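Local coordinates for protein glycoside Hydrolase (Bacteroides uniformis, PDB 5TA0) that probably hydrolyses agarose-derived galactan chains as a family 86 glycoside hydrolase, and is held here with a neoagaro-oligosaccharide in its barrel domain, at residues A[525-530]-A[638-643]; A[558-563]-A[610-615]; A[473-478]-A[491-496]; A[444-449]-A[508-513]. One frame throughout, in Å; residues are numbered along the deposited sequence.

Contact 1 (A[525-530]-A[638-643]); sequences MEEVKY and QIFNFS. With EDO (1,2-ethanediol), chain Q.
Glu-527 and Phe-640 stand side by side on one face of two antiparallel strands, the carboxylate turned 46° from the ring plane. The glutamate chain is fully extended, with CG opposite the backbone N (chi1 176°), and this lays its CG against Phe-640 CE1 at 3.6 Å. Gln-638 NE2 gives OE2 of Glu-527 a nearly straight hydrogen bond of 2.8 Å that lies in the amide plane but arrives from above the carboxylate. The other oxygen, OE1, bonds to His-35. A leucine in place of Glu-527 would probably leave Gln-638 NE2 and His-35 without the carboxylate oxygens they bond to. The strands 523-538 and 631-642 are neighbours in a mixed five-stranded sheet, and backbone bonds knit the pairs Glu-526 with Asn-641 and Val-528 with Ile-639. Further along the glutamate's face, Met-525 runs alongside Phe-640 in a Met-aromatic contact, with SD 3.9 Å from Phe-640 CD1. In the conformer modelled here, Met-525 also lies beside the edge of the Phe-642 ring. On the reverse face, the Tyr-530 ring leans across Ile-639, with Tyr-530 CE2 3.8 Å from Ile-639 CG1, and its hydroxyl bonds to the backbone of Lys-553.

Contact 2 (A[558-563]-A[610-615]); sequences GEAVIR and VDYSIL
The ring of Tyr-612 lies flat on Gly-558, whose CA sits 3.5 Å from the ring centroid and only 7° off its normal, a CH-pi contact that the missing side chain of Gly-558 allows. With CG turned opposite the backbone N (chi1 -163°), the tyrosine reaches back over the start of strand 558-568, and the carbonyl O of Gly-558 also lies over this face, 3.3 Å from Tyr-612 CG. The phenol oxygen is held by Asn-641 and the backbone N of Thr-555. A serine in place of Tyr-612 would probably uncover Gly-558 and leave Asn-641 OD1 and the N of Thr-555 without the phenol oxygen. Packing is also tight around the buried Ala-560, where CB presses against both Leu-615 CD1 at 3.5 Å, closer than usual for carbons, and Val-610 CG1 at 3.6 Å. Ile-562 rests more lightly on the same valine methyl.

The backbone link is looser. Val-610 N donates to Ala-560 O at 3.1 Å from above the carbonyl plane, and the next step is made by a water that accepts from Ala-560 N and donates to Val-610 O. Toward solvent, Asp-611 and Ser-613 turn to each other instead: OD2 of Asp-611 accepts from both N and OG of Ser-613 on one face of its carboxylate. The bond from Ser-613 N makes an Asx turn, opening a short 3-10 segment just after edge strand 602-609 of the five-stranded sheet.

Contact 3 (A[473-478]-A[491-496]); sequences IEVRHL and DVYDAK
Val-475 and Tyr-493 face each other as a hydrogen-bonded antiparallel pair: Val-475 N donates to Tyr-493 O at 2.8 Å, and Tyr-493 N returns a bond to Val-475 O. His-477 and Asp-491 repeat the pattern, while Ala-495 N gives a bond to Ile-473 O. In that last pair the direct return bond is replaced by a water between Ile-473 N and Ala-495 O, which accepts from Ile-473 N at 2.8 Å. In the conformer modelled, a second water joins His-477 ND1 to Asp-491 OD2, which also bonds to Tyr-479 OH; the histidine's NE2 is engaged by the backbone N of Glu-504. On the opposite face of the hairpin, Arg-476 NE meets OE2 of Glu-474 at 2.8 Å, nearly in the guanidinium plane, in a salt bridge along one strand. Its remaining nitrogens reach Asp-419 and the carbonyls of Lys-418 and Leu-416. Val-492 CG1 lies across this carboxylate, 3.6 Å from Glu-474 CD. The Tyr-493 ring, set by a chi1 of 62° with CG between N and the carbonyl carbon, covers Val-475, whose CB stands over its face 3.9 Å from the centroid. Glu-474 OE1 comes within 4.3 Å of Asp-494 OD1, so the arginine probably offsets a locally negative patch on the face of Glu-474 and Arg-476.

Contact 4 (A[444-449]-A[508-513]); sequences NVYFII and TCVICY
Phe-447 and Ile-511 form the central of three hydrogen-bonded antiparallel pairs, flanked by Val-445 with Tyr-513 and Ile-449 with Cys-509. Each pair is closed by two backbone N-H...O bonds, among them Ile-511 N to Phe-447 O at 2.8 Å with an angle of 174° at the hydrogen. CA-H...O contacts fill the steps between them, such as Cys-512 CA to Val-445 O at 3.4 Å.

The aromatic contacts are made mostly by ring edges. Phe-447 and Tyr-513 extend side by side in the same direction; the tyrosine's OH lies at the edge of the phenylalanine ring, 3.7 Å from Phe-447 CD2, and Phe-447 CB in turn meets the Tyr-513 edge, 3.9 Å from Tyr-513 CE2. On the other face, the sulfur of Cys-512 sits at the edge of the Tyr-446 ring, with SG 3.7 Å from Tyr-446 CD1. That sulfur-aromatic contact depends on Tyr-446 CG and Cys-512 SG both lying beside their own backbone N (chi1 -56° for the tyrosine, -48° for the cysteine).

Apolar packing supplies the rest. Ile-449 lays CB against Cys-509 SG at 3.8 Å, and its chain crosses that of Ile-511, with Ile-449 CD1 4.1 Å from Ile-511 CD1. Ile-448 runs alongside Val-510, with Ile-448 CG1 4.0 Å from Val-510 CG2.

The face of Phe-447, Ile-449, Ile-511 and Tyr-513 packs against strands 25-30 and 457-464, the layered interior expected of a beta-sandwich domain.

Contacts 3 and 4 share one nine-stranded sheet, in which strand 472-481 pairs with strand 508-514. Contact 4 is its buried, largely apolar interior; contact 3 is the edge hairpin, with charged groups and bridging waters. Contacts 1 and 2 meet in the five-stranded sheet, joined through the pairing of strands 631-642 and 558-568 and by a side-chain bond between them. Both are partly buried, but contact 1 is regular strand pairing with a buried carboxylate-amide bond, whereas contact 2 sets a turn on a strand with a single direct backbone bond. The centres of contacts 2 and 3 lie about 36 Å apart.

Contact 1 (A[525-530]-A[638-643])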
loop_
_atom_site.group_PDB
_atom_site.type_symbol
_atom_site.label_atom_id
_atom_site.label_comp_id
_atom_site.label_asym_id
_atom_site.label_seq_id
_atom_site.Cartn_x
_atom_site.Cartn_y
_atom_site.Cartn_z
ATOM N N MET A 525 6.864 22.615 -8.925
ATOM C CA MET A 525 6.367 22.692 -7.550
ATOM C C MET A 525 7.074 21.571 -6.807
ATOM O O MET A 525 6.920 20.387 -7.172
ATOM C CB MET A 525 4.862 22.494 -7.476
ATOM C CG MET A 525 4.326 22.535 -6.055
ATOM S SD MET A 525 2.571 22.174 -5.942
ATOM C CE MET A 525 2.555 20.412 -6.321
ATOM N N GLU A 526 7.897 21.939 -5.828
ATOM C CA GLU A 526 8.580 20.965 -4.999
ATOM C C GLU A 526 7.885 20.828 -3.672
ATOM O O GLU A 526 7.751 21.786 -2.904
ATOM C CB GLU A 526 10.042 21.345 -4.763
ATOM C CG GLU A 526 10.767 20.293 -3.968
ATOM C CD GLU A 526 12.263 20.482 -3.927
ATOM O OE1 GLU A 526 12.784 21.387 -4.629
ATOM O OE2 GLU A 526 12.905 19.691 -3.189
ATOM N N GLU A 527 7.457 19.609 -3.395
ATOM C CA GLU A 527 6.839 19.263 -2.115
ATOM C C GLU A 527 7.873 18.745 -1.168
ATOM O O GLU A 527 8.677 17.878 -1.534
ATOM C CB GLU A 527 5.760 18.213 -2.327
ATOM C CG GLU A 527 5.116 17.719 -1.038
ATOM C CD GLU A 527 4.120 16.605 -1.251
ATOM O OE1 GLU A 527 3.747 16.311 -2.409
ATOM O OE2 GLU A 527 3.729 15.987 -0.222
ATOM N N VAL A 528 7.868 19.283 0.059
ATOM C CA VAL A 528 8.707 18.767 1.139
ATOM C C VAL A 528 7.820 18.558 2.356
ATOM O O VAL A 528 6.989 19.418 2.691
ATOM C CB VAL A 528 9.909 19.702 1.458
ATOM C CG1 VAL A 528 10.823 19.076 2.471
ATOM C CG2 VAL A 528 10.738 19.974 0.202
ATOM N N LYS A 529 7.995 17.428 3.026
ATOM C CA LYS A 529 7.243 17.087 4.238
ATOM C C LYS A 529 8.152 17.188 5.451
ATOM O O LYS A 529 9.266 16.628 5.456
ATOM C CB LYS A 529 6.665 15.692 4.106
ATOM C CG LYS A 529 5.724 15.316 5.213
ATOM C CD LYS A 529 5.038 14.015 4.874
ATOM C CE LYS A 529 4.040 13.609 5.934
ATOM N NZ LYS A 529 3.293 12.417 5.459
ATOM N N TYR A 530 7.676 17.895 6.476
ATOM C CA TYR A 530 8.444 18.168 7.687
ATOM C C TYR A 530 7.754 17.565 8.897
ATOM O O TYR A 530 6.525 17.543 8.967
ATOM C CB TYR A 530 8.641 19.667 7.870
ATOM C CG TYR A 530 9.501 20.309 6.820
ATOM C CD1 TYR A 530 10.882 20.362 6.957
ATOM C CD2 TYR A 530 8.942 20.875 5.685
ATOM C CE1 TYR A 530 11.689 20.931 5.978
ATOM C CE2 TYR A 530 9.746 21.480 4.716
ATOM C CZ TYR A 530 11.110 21.489 4.859
ATOM O OH TYR A 530 11.908 22.097 3.907
ATOM N N GLN A 638 3.209 19.635 5.124
ATOM C CA GLN A 638 3.668 19.668 3.728
ATOM C C GLN A 638 3.828 21.105 3.266
ATOM O O GLN A 638 2.940 21.936 3.463
ATOM C CB GLN A 638 2.671 18.975 2.804
ATOM C CG GLN A 638 2.613 17.469 2.982
ATOM C CD GLN A 638 1.320 16.934 2.448
ATOM O OE1 GLN A 638 0.282 17.091 3.100
ATOM N NE2 GLN A 638 1.349 16.326 1.267
ATOM N N ILE A 639 4.974 21.378 2.671
ATOM C CA ILE A 639 5.297 22.670 2.048
ATOM C C ILE A 639 5.400 22.430 0.547
ATOM O O ILE A 639 6.036 21.464 0.124
ATOM C CB ILE A 639 6.645 23.190 2.613
ATOM C CG1 ILE A 639 6.525 23.439 4.122
ATOM C CG2 ILE A 639 7.129 24.448 1.902
ATOM C CD1 ILE A 639 5.559 24.522 4.527
ATOM N N PHE A 640 4.784 23.310 -0.253
ATOM C CA PHE A 640 4.811 23.221 -1.706
ATOM C C PHE A 640 5.441 24.502 -2.226
ATOM O O PHE A 640 4.803 25.546 -2.187
ATOM C CB PHE A 640 3.394 23.079 -2.249
ATOM C CG PHE A 640 2.672 21.862 -1.726
ATOM C CD1 PHE A 640 2.787 20.639 -2.385
ATOM C CD2 PHE A 640 1.898 21.932 -0.593
ATOM C CE1 PHE A 640 2.137 19.509 -1.913
ATOM C CE2 PHE A 640 1.237 20.793 -0.116
ATOM C CZ PHE A 640 1.372 19.587 -0.780
ATOM N N ASN A 641 6.710 24.425 -2.630
ATOM C CA ASN A 641 7.458 25.598 -3.092
ATOM C C ASN A 641 7.465 25.698 -4.610
ATOM O O ASN A 641 7.719 24.714 -5.298
ATOM C CB ASN A 641 8.886 25.531 -2.552
ATOM C CG ASN A 641 8.953 25.829 -1.068
ATOM O OD1 ASN A 641 7.972 26.273 -0.476
ATOM N ND2 ASN A 641 10.114 25.618 -0.472
ATOM N N PHE A 642 7.225 26.901 -5.120
ATOM C CA PHE A 642 7.092 27.126 -6.547
ATOM C C PHE A 642 8.374 27.709 -7.154
ATOM O O PHE A 642 9.151 28.407 -6.468
ATOM C CB PHE A 642 5.907 28.060 -6.817
ATOM C CG PHE A 642 4.611 27.635 -6.169
ATOM C CD1 PHE A 642 4.340 26.299 -5.896
ATOM C CD2 PHE A 642 3.654 28.578 -5.856
ATOM C CE1 PHE A 642 3.140 25.927 -5.326
ATOM C CE2 PHE A 642 2.453 28.208 -5.276
ATOM C CZ PHE A 642 2.193 26.878 -5.015
ATOM N N SER A 643 8.614 27.394 -8.426
ATOM C CA SER A 643 9.765 27.966 -9.164
ATOM C C SER A 643 9.558 29.427 -9.546
ATOM O O SER A 643 10.549 30.152 -9.739
ATOM C CB SER A 643 10.076 27.137 -10.407
ATOM O OG SER A 643 8.902 26.913 -11.185
HETATM C C1 EDO Q . 11.278 25.532 -5.597
HETATM O O1 EDO Q . 11.353 26.913 -5.959
HETATM C C2 EDO Q . 10.889 24.745 -6.833
HETATM O O2 EDO Q . 11.931 24.935 -7.791
#

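Contact 2 (A[558-563]-A[610-615])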
loop_
_atom_site.group_PDB
_atom_site.type_symbol
_atom_site.label_atom_id
_atom_site.label_comp_id
_atom_site.label_asym_id
_atom_site.label_seq_id
_atom_site.Cartn_x
_atom_site.Cartn_y
_atom_site.Cartn_z
ATOM N N GLY A 558 4.779 29.877 -2.444
ATOM C CA GLY A 558 4.523 28.534 -1.952
ATOM C C GLY A 558 3.154 28.407 -1.325
ATOM O O GLY A 558 2.425 29.402 -1.137
ATOM N N GLU A 559 2.799 27.163 -1.011
ATOM C CA GLU A 559 1.581 26.839 -0.264
ATOM C C GLU A 559 1.918 25.796 0.787
ATOM O O GLU A 559 3.018 25.226 0.776
ATOM C CB GLU A 559 0.487 26.346 -1.214
ATOM C CG GLU A 559 -0.038 27.484 -2.090
ATOM C CD GLU A 559 -0.972 27.068 -3.197
ATOM O OE1 GLU A 559 -1.173 25.859 -3.438
ATOM O OE2 GLU A 559 -1.473 28.002 -3.877
ATOM N N ALA A 560 1.000 25.567 1.707
ATOM C CA ALA A 560 1.274 24.672 2.812
ATOM C C ALA A 560 0.022 24.064 3.405
ATOM O O ALA A 560 -1.053 24.656 3.387
ATOM C CB ALA A 560 2.040 25.395 3.894
ATOM N N VAL A 561 0.218 22.869 3.973
ATOM C CA VAL A 561 -0.825 22.108 4.649
ATOM C C VAL A 561 -0.306 21.542 5.953
ATOM O O VAL A 561 0.690 20.785 5.953
ATOM C CB VAL A 561 -1.343 20.957 3.765
ATOM C CG1 VAL A 561 -2.409 20.126 4.529
ATOM C CG2 VAL A 561 -1.887 21.478 2.449
ATOM N N ILE A 562 -0.986 21.847 7.059
ATOM C CA ILE A 562 -0.668 21.246 8.344
ATOM C C ILE A 562 -1.526 20.004 8.486
ATOM O O ILE A 562 -2.714 20.000 8.135
ATOM C CB ILE A 562 -0.850 22.263 9.504
ATOM C CG1 ILE A 562 0.316 23.250 9.465
ATOM C CG2 ILE A 562 -0.952 21.553 10.851
ATOM C CD1 ILE A 562 0.118 24.462 10.345
ATOM N N ARG A 563 -0.911 18.945 9.008
ATOM C CA ARG A 563 -1.521 17.609 9.068
ATOM C C ARG A 563 -1.693 17.195 10.534
ATOM O O ARG A 563 -0.724 16.814 11.186
ATOM C CB ARG A 563 -0.632 16.610 8.317
ATOM C CG ARG A 563 -0.354 16.968 6.855
ATOM C CD ARG A 563 0.735 16.083 6.268
ATOM N NE ARG A 563 0.307 14.685 6.321
ATOM C CZ ARG A 563 -0.537 14.101 5.469
ATOM N NH1 ARG A 563 -0.941 14.718 4.357
ATOM N NH2 ARG A 563 -0.964 12.866 5.691
ATOM N N VAL A 610 -2.787 26.362 5.285
ATOM C CA VAL A 610 -2.262 27.454 6.105
ATOM C C VAL A 610 -1.603 28.489 5.200
ATOM O O VAL A 610 -0.863 28.165 4.282
ATOM C CB VAL A 610 -1.292 26.975 7.212
ATOM C CG1 VAL A 610 -0.114 26.213 6.656
ATOM C CG2 VAL A 610 -0.830 28.146 8.072
ATOM N N ASP A 611 -1.910 29.748 5.458
ATOM C CA ASP A 611 -1.333 30.869 4.731
ATOM C C ASP A 611 0.203 30.765 4.802
ATOM O O ASP A 611 0.790 30.774 5.884
ATOM C CB ASP A 611 -1.870 32.148 5.407
ATOM C CG ASP A 611 -1.338 33.434 4.825
ATOM O OD1 ASP A 611 -1.797 34.489 5.341
ATOM O OD2 ASP A 611 -0.499 33.441 3.918
ATOM N N TYR A 612 0.819 30.699 3.626
ATOM C CA TYR A 612 2.282 30.571 3.510
ATOM C C TYR A 612 3.048 31.684 4.233
ATOM O O TYR A 612 4.100 31.440 4.814
ATOM C CB TYR A 612 2.669 30.525 2.037
ATOM C CG TYR A 612 4.056 29.993 1.711
ATOM C CD1 TYR A 612 4.379 28.642 1.895
ATOM C CD2 TYR A 612 5.025 30.832 1.187
ATOM C CE1 TYR A 612 5.621 28.158 1.552
ATOM C CE2 TYR A 612 6.269 30.359 0.845
ATOM C CZ TYR A 612 6.561 29.028 1.038
ATOM O OH TYR A 612 7.804 28.579 0.688
ATOM N N SER A 613 2.483 32.901 4.241
ATOM C CA SER A 613 3.118 34.044 4.905
ATOM C C SER A 613 3.240 33.926 6.413
ATOM O O SER A 613 4.082 34.596 6.995
ATOM C CB SER A 613 2.399 35.350 4.540
ATOM O OG SER A 613 1.082 35.397 5.077
ATOM N N ILE A 614 2.417 33.085 7.049
ATOM C CA ILE A 614 2.483 32.836 8.495
ATOM C C ILE A 614 3.674 31.956 8.872
ATOM O O ILE A 614 4.135 31.983 10.025
ATOM C CB ILE A 614 1.162 32.138 8.988
ATOM C CG1 ILE A 614 -0.036 33.086 8.777
ATOM C CG2 ILE A 614 1.251 31.658 10.433
ATOM C CD1 ILE A 614 -1.385 32.487 9.148
ATOM N N LEU A 615 4.145 31.157 7.928
ATOM C CA LEU A 615 5.210 30.188 8.216
ATOM C C LEU A 615 6.588 30.838 8.213
ATOM O O LEU A 615 6.825 31.856 7.550
ATOM C CB LEU A 615 5.183 29.049 7.198
ATOM C CG LEU A 615 3.896 28.234 7.187
ATOM C CD1 LEU A 615 4.007 27.214 6.073
ATOM C CD2 LEU A 615 3.609 27.552 8.518
HETATM O O HOH W 1 -1.050 27.656 1.688
#

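Contact 3 (A[473-478]-A[491-496])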
loop_
_atom_site.group_PDB
_atom_site.type_symbol
_atom_site.label_atom_id
_atom_site.label_comp_id
_atom_site.label_asym_id
_atom_site.label_seq_id
_atom_site.Cartn_x
_atom_site.Cartn_y
_atom_site.Cartn_z
ATOM N N ILE A 473 -9.877 13.622 -26.335
ATOM C CA ILE A 473 -10.024 13.295 -24.906
ATOM C C ILE A 473 -10.685 11.933 -24.820
ATOM O O ILE A 473 -11.786 11.748 -25.373
ATOM C CB ILE A 473 -10.872 14.355 -24.164
ATOM C CG1 ILE A 473 -10.263 15.753 -24.372
ATOM C CG2 ILE A 473 -11.005 14.023 -22.671
ATOM C CD1 ILE A 473 -11.045 16.892 -23.784
ATOM N N GLU A 474 -10.026 10.974 -24.155
ATOM C CA GLU A 474 -10.647 9.703 -23.800
ATOM C C GLU A 474 -10.965 9.726 -22.309
ATOM O O GLU A 474 -10.075 9.923 -21.479
ATOM C CB GLU A 474 -9.751 8.520 -24.148
ATOM C CG GLU A 474 -10.294 7.186 -23.663
ATOM C CD GLU A 474 -9.487 5.994 -24.107
ATOM O OE1 GLU A 474 -9.495 5.653 -25.312
ATOM O OE2 GLU A 474 -8.894 5.320 -23.241
ATOM N N VAL A 475 -12.239 9.515 -21.981
ATOM C CA VAL A 475 -12.700 9.406 -20.604
ATOM C C VAL A 475 -12.852 7.946 -20.259
ATOM O O VAL A 475 -13.491 7.187 -20.990
ATOM C CB VAL A 475 -14.078 10.086 -20.420
ATOM C CG1 VAL A 475 -14.626 9.905 -19.006
ATOM C CG2 VAL A 475 -13.989 11.562 -20.816
ATOM N N ARG A 476 -12.280 7.551 -19.128
ATOM C CA ARG A 476 -12.467 6.212 -18.555
ATOM C C ARG A 476 -13.061 6.382 -17.160
ATOM O O ARG A 476 -12.526 7.131 -16.350
ATOM C CB ARG A 476 -11.134 5.493 -18.444
ATOM C CG ARG A 476 -10.297 5.461 -19.712
ATOM C CD ARG A 476 -8.942 4.872 -19.412
ATOM N NE ARG A 476 -8.066 4.890 -20.573
ATOM C CZ ARG A 476 -6.790 4.526 -20.522
ATOM N NH1 ARG A 476 -6.250 4.143 -19.374
ATOM N NH2 ARG A 476 -6.048 4.557 -21.615
ATOM N N HIS A 477 -14.209 5.745 -16.896
ATOM C CA HIS A 477 -14.953 5.954 -15.656
ATOM C C HIS A 477 -15.355 4.583 -15.110
ATOM O O HIS A 477 -16.088 3.825 -15.780
ATOM C CB HIS A 477 -16.194 6.807 -15.954
ATOM C CG HIS A 477 -16.971 7.254 -14.757
ATOM N ND1 HIS A 477 -18.291 7.647 -14.863
ATOM C CD2 HIS A 477 -16.650 7.387 -13.454
ATOM C CE1 HIS A 477 -18.735 8.023 -13.682
ATOM N NE2 HIS A 477 -17.759 7.878 -12.804
ATOM N N LEU A 478 -14.848 4.266 -13.912
ATOM C CA LEU A 478 -15.093 2.997 -13.238
ATOM C C LEU A 478 -16.016 3.224 -12.057
ATOM O O LEU A 478 -15.661 3.922 -11.114
ATOM C CB LEU A 478 -13.784 2.362 -12.782
ATOM C CG LEU A 478 -13.937 0.990 -12.121
ATOM C CD1 LEU A 478 -14.460 -0.057 -13.082
ATOM C CD2 LEU A 478 -12.587 0.567 -11.566
ATOM N N ASP A 491 -16.736 2.566 -18.274
ATOM C CA ASP A 491 -17.155 3.332 -19.456
ATOM C C ASP A 491 -15.945 4.025 -20.054
ATOM O O ASP A 491 -15.293 4.807 -19.356
ATOM C CB ASP A 491 -18.145 4.437 -19.080
ATOM C CG ASP A 491 -19.580 3.982 -19.009
ATOM O OD1 ASP A 491 -19.948 2.927 -19.559
ATOM O OD2 ASP A 491 -20.347 4.737 -18.385
ATOM N N VAL A 492 -15.710 3.800 -21.344
ATOM C CA VAL A 492 -14.562 4.385 -22.071
ATOM C C VAL A 492 -15.136 5.048 -23.313
ATOM O O VAL A 492 -15.771 4.370 -24.131
ATOM C CB VAL A 492 -13.517 3.316 -22.452
ATOM C CG1 VAL A 492 -12.341 3.936 -23.216
ATOM C CG2 VAL A 492 -13.025 2.585 -21.204
ATOM N N TYR A 493 -14.932 6.346 -23.451
ATOM C CA TYR A 493 -15.516 7.063 -24.595
ATOM C C TYR A 493 -14.719 8.291 -24.932
ATOM O O TYR A 493 -13.993 8.824 -24.100
ATOM C CB TYR A 493 -16.978 7.426 -24.326
ATOM C CG TYR A 493 -17.226 8.353 -23.166
ATOM C CD1 TYR A 493 -17.420 7.849 -21.884
ATOM C CD2 TYR A 493 -17.264 9.738 -23.335
ATOM C CE1 TYR A 493 -17.663 8.690 -20.820
ATOM C CE2 TYR A 493 -17.503 10.588 -22.276
ATOM C CZ TYR A 493 -17.720 10.061 -21.018
ATOM O OH TYR A 493 -17.942 10.908 -19.974
ATOM N N ASP A 494 -14.856 8.726 -26.184
ATOM C CA ASP A 494 -14.218 9.938 -26.663
ATOM C C ASP A 494 -15.124 11.137 -26.424
ATOM O O ASP A 494 -16.341 11.037 -26.536
ATOM C CB ASP A 494 -13.860 9.783 -28.133
ATOM C CG ASP A 494 -12.895 8.622 -28.372
ATOM O OD1 ASP A 494 -11.986 8.391 -27.535
ATOM O OD2 ASP A 494 -13.051 7.928 -29.396
ATOM N N ALA A 495 -14.529 12.266 -26.053
ATOM C CA ALA A 495 -15.267 13.482 -25.709
ATOM C C ALA A 495 -14.671 14.633 -26.498
ATOM O O ALA A 495 -13.450 14.720 -26.651
ATOM C CB ALA A 495 -15.186 13.763 -24.223
ATOM N N LYS A 496 -15.537 15.488 -27.038
ATOM C CA LYS A 496 -15.095 16.660 -27.795
ATOM C C LYS A 496 -14.563 17.731 -26.842
ATOM O O LYS A 496 -13.634 18.464 -27.165
ATOM C CB LYS A 496 -16.244 17.217 -28.648
HETATM O O HOH W 2 -11.869 13.719 -28.342
HETATM O O HOH W 3 -19.486 7.410 -17.368
#

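Contact 4 (A[444-449]-A[508-513])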
loop_
_atom_site.group_PDB
_atom_site.type_symbol
_atom_site.label_atom_id
_atom_site.label_comp_id
_atom_site.label_asym_id
_atom_site.label_seq_id
_atom_site.Cartn_x
_atom_site.Cartn_y
_atom_site.Cartn_z
ATOM N N ASN A 444 0.708 12.882 -24.380
ATOM C CA ASN A 444 -0.405 12.362 -23.594
ATOM C C ASN A 444 -0.374 12.842 -22.159
ATOM O O ASN A 444 0.695 12.873 -21.541
ATOM C CB ASN A 444 -0.382 10.847 -23.596
ATOM C CG ASN A 444 -0.701 10.278 -24.952
ATOM O OD1 ASN A 444 -1.750 10.576 -25.514
ATOM N ND2 ASN A 444 0.187 9.471 -25.483
ATOM N N VAL A 445 -1.536 13.219 -21.646
ATOM C CA VAL A 445 -1.680 13.626 -20.245
ATOM C C VAL A 445 -2.784 12.796 -19.617
ATOM O O VAL A 445 -3.873 12.714 -20.173
ATOM C CB VAL A 445 -2.018 15.117 -20.099
ATOM C CG1 VAL A 445 -2.035 15.536 -18.629
ATOM C CG2 VAL A 445 -1.014 15.949 -20.874
ATOM N N TYR A 446 -2.508 12.215 -18.454
ATOM C CA TYR A 446 -3.436 11.350 -17.717
ATOM C C TYR A 446 -3.822 12.088 -16.463
ATOM O O TYR A 446 -2.966 12.412 -15.638
ATOM C CB TYR A 446 -2.785 9.992 -17.384
ATOM C CG TYR A 446 -2.305 9.314 -18.620
ATOM C CD1 TYR A 446 -3.199 8.620 -19.429
ATOM C CD2 TYR A 446 -0.980 9.423 -19.029
ATOM C CE1 TYR A 446 -2.782 8.031 -20.597
ATOM C CE2 TYR A 446 -0.543 8.828 -20.209
ATOM C CZ TYR A 446 -1.460 8.134 -20.978
ATOM O OH TYR A 446 -1.081 7.561 -22.170
ATOM N N PHE A 447 -5.116 12.394 -16.336
ATOM C CA PHE A 447 -5.682 13.138 -15.225
ATOM C C PHE A 447 -6.582 12.172 -14.453
ATOM O O PHE A 447 -7.595 11.690 -14.995
ATOM C CB PHE A 447 -6.466 14.320 -15.798
ATOM C CG PHE A 447 -6.981 15.322 -14.797
ATOM C CD1 PHE A 447 -6.503 15.454 -13.501
ATOM C CD2 PHE A 447 -7.960 16.230 -15.234
ATOM C CE1 PHE A 447 -7.003 16.431 -12.652
ATOM C CE2 PHE A 447 -8.424 17.218 -14.400
ATOM C CZ PHE A 447 -7.948 17.321 -13.129
ATOM N N ILE A 448 -6.168 11.823 -13.232
ATOM C CA ILE A 448 -6.873 10.788 -12.452
ATOM C C ILE A 448 -7.592 11.441 -11.305
ATOM O O ILE A 448 -7.015 12.239 -10.576
ATOM C CB ILE A 448 -5.907 9.711 -11.900
ATOM C CG1 ILE A 448 -4.993 9.147 -12.991
ATOM C CG2 ILE A 448 -6.678 8.594 -11.228
ATOM C CD1 ILE A 448 -3.573 9.657 -12.952
ATOM N N ILE A 449 -8.880 11.107 -11.137
ATOM C CA ILE A 449 -9.702 11.698 -10.092
ATOM C C ILE A 449 -10.463 10.577 -9.401
ATOM O O ILE A 449 -11.032 9.730 -10.075
ATOM C CB ILE A 449 -10.680 12.778 -10.635
ATOM C CG1 ILE A 449 -9.948 13.723 -11.610
ATOM C CG2 ILE A 449 -11.353 13.519 -9.496
ATOM C CD1 ILE A 449 -10.849 14.735 -12.303
ATOM N N THR A 508 -13.764 6.199 -9.830
ATOM C CA THR A 508 -12.518 6.780 -10.346
ATOM C C THR A 508 -12.701 7.085 -11.807
ATOM O O THR A 508 -13.331 6.285 -12.544
ATOM C CB THR A 508 -11.345 5.785 -10.166
ATOM O OG1 THR A 508 -11.282 5.359 -8.809
ATOM C CG2 THR A 508 -10.004 6.405 -10.527
ATOM N N CYS A 509 -12.142 8.205 -12.273
ATOM C CA CYS A 509 -11.970 8.409 -13.691
ATOM C C CYS A 509 -10.501 8.656 -14.030
ATOM O O CYS A 509 -9.751 9.216 -13.220
ATOM C CB CYS A 509 -12.827 9.552 -14.242
ATOM S SG CYS A 509 -12.542 11.185 -13.516
ATOM N N VAL A 510 -10.119 8.198 -15.214
ATOM C CA VAL A 510 -8.819 8.515 -15.818
ATOM C C VAL A 510 -9.155 9.205 -17.140
ATOM O O VAL A 510 -9.761 8.576 -18.036
ATOM C CB VAL A 510 -7.932 7.273 -16.041
ATOM C CG1 VAL A 510 -6.681 7.621 -16.857
ATOM C CG2 VAL A 510 -7.549 6.644 -14.705
ATOM N N ILE A 511 -8.780 10.478 -17.227
ATOM C CA ILE A 511 -9.054 11.303 -18.419
ATOM C C ILE A 511 -7.749 11.424 -19.172
ATOM O O ILE A 511 -6.732 11.845 -18.615
ATOM C CB ILE A 511 -9.596 12.674 -18.010
ATOM C CG1 ILE A 511 -10.866 12.534 -17.155
ATOM C CG2 ILE A 511 -9.879 13.531 -19.253
ATOM C CD1 ILE A 511 -11.175 13.709 -16.282
ATOM N N CYS A 512 -7.758 10.995 -20.429
ATOM C CA CYS A 512 -6.566 10.949 -21.256
ATOM C C CYS A 512 -6.653 12.060 -22.307
ATOM O O CYS A 512 -7.485 11.988 -23.208
ATOM C CB CYS A 512 -6.416 9.572 -21.914
ATOM S SG CYS A 512 -6.625 8.167 -20.783
ATOM N N TYR A 513 -5.817 13.078 -22.164
ATOM C CA TYR A 513 -5.746 14.174 -23.156
ATOM C C TYR A 513 -4.638 13.844 -24.124
ATOM O O TYR A 513 -3.535 13.510 -23.698
ATOM C CB TYR A 513 -5.457 15.502 -22.495
ATOM C CG TYR A 513 -6.474 15.951 -21.466
ATOM C CD1 TYR A 513 -7.527 16.798 -21.794
ATOM C CD2 TYR A 513 -6.396 15.524 -20.151
ATOM C CE1 TYR A 513 -8.452 17.220 -20.856
ATOM C CE2 TYR A 513 -7.321 15.929 -19.205
ATOM C CZ TYR A 513 -8.349 16.777 -19.550
ATOM O OH TYR A 513 -9.249 17.157 -18.594
#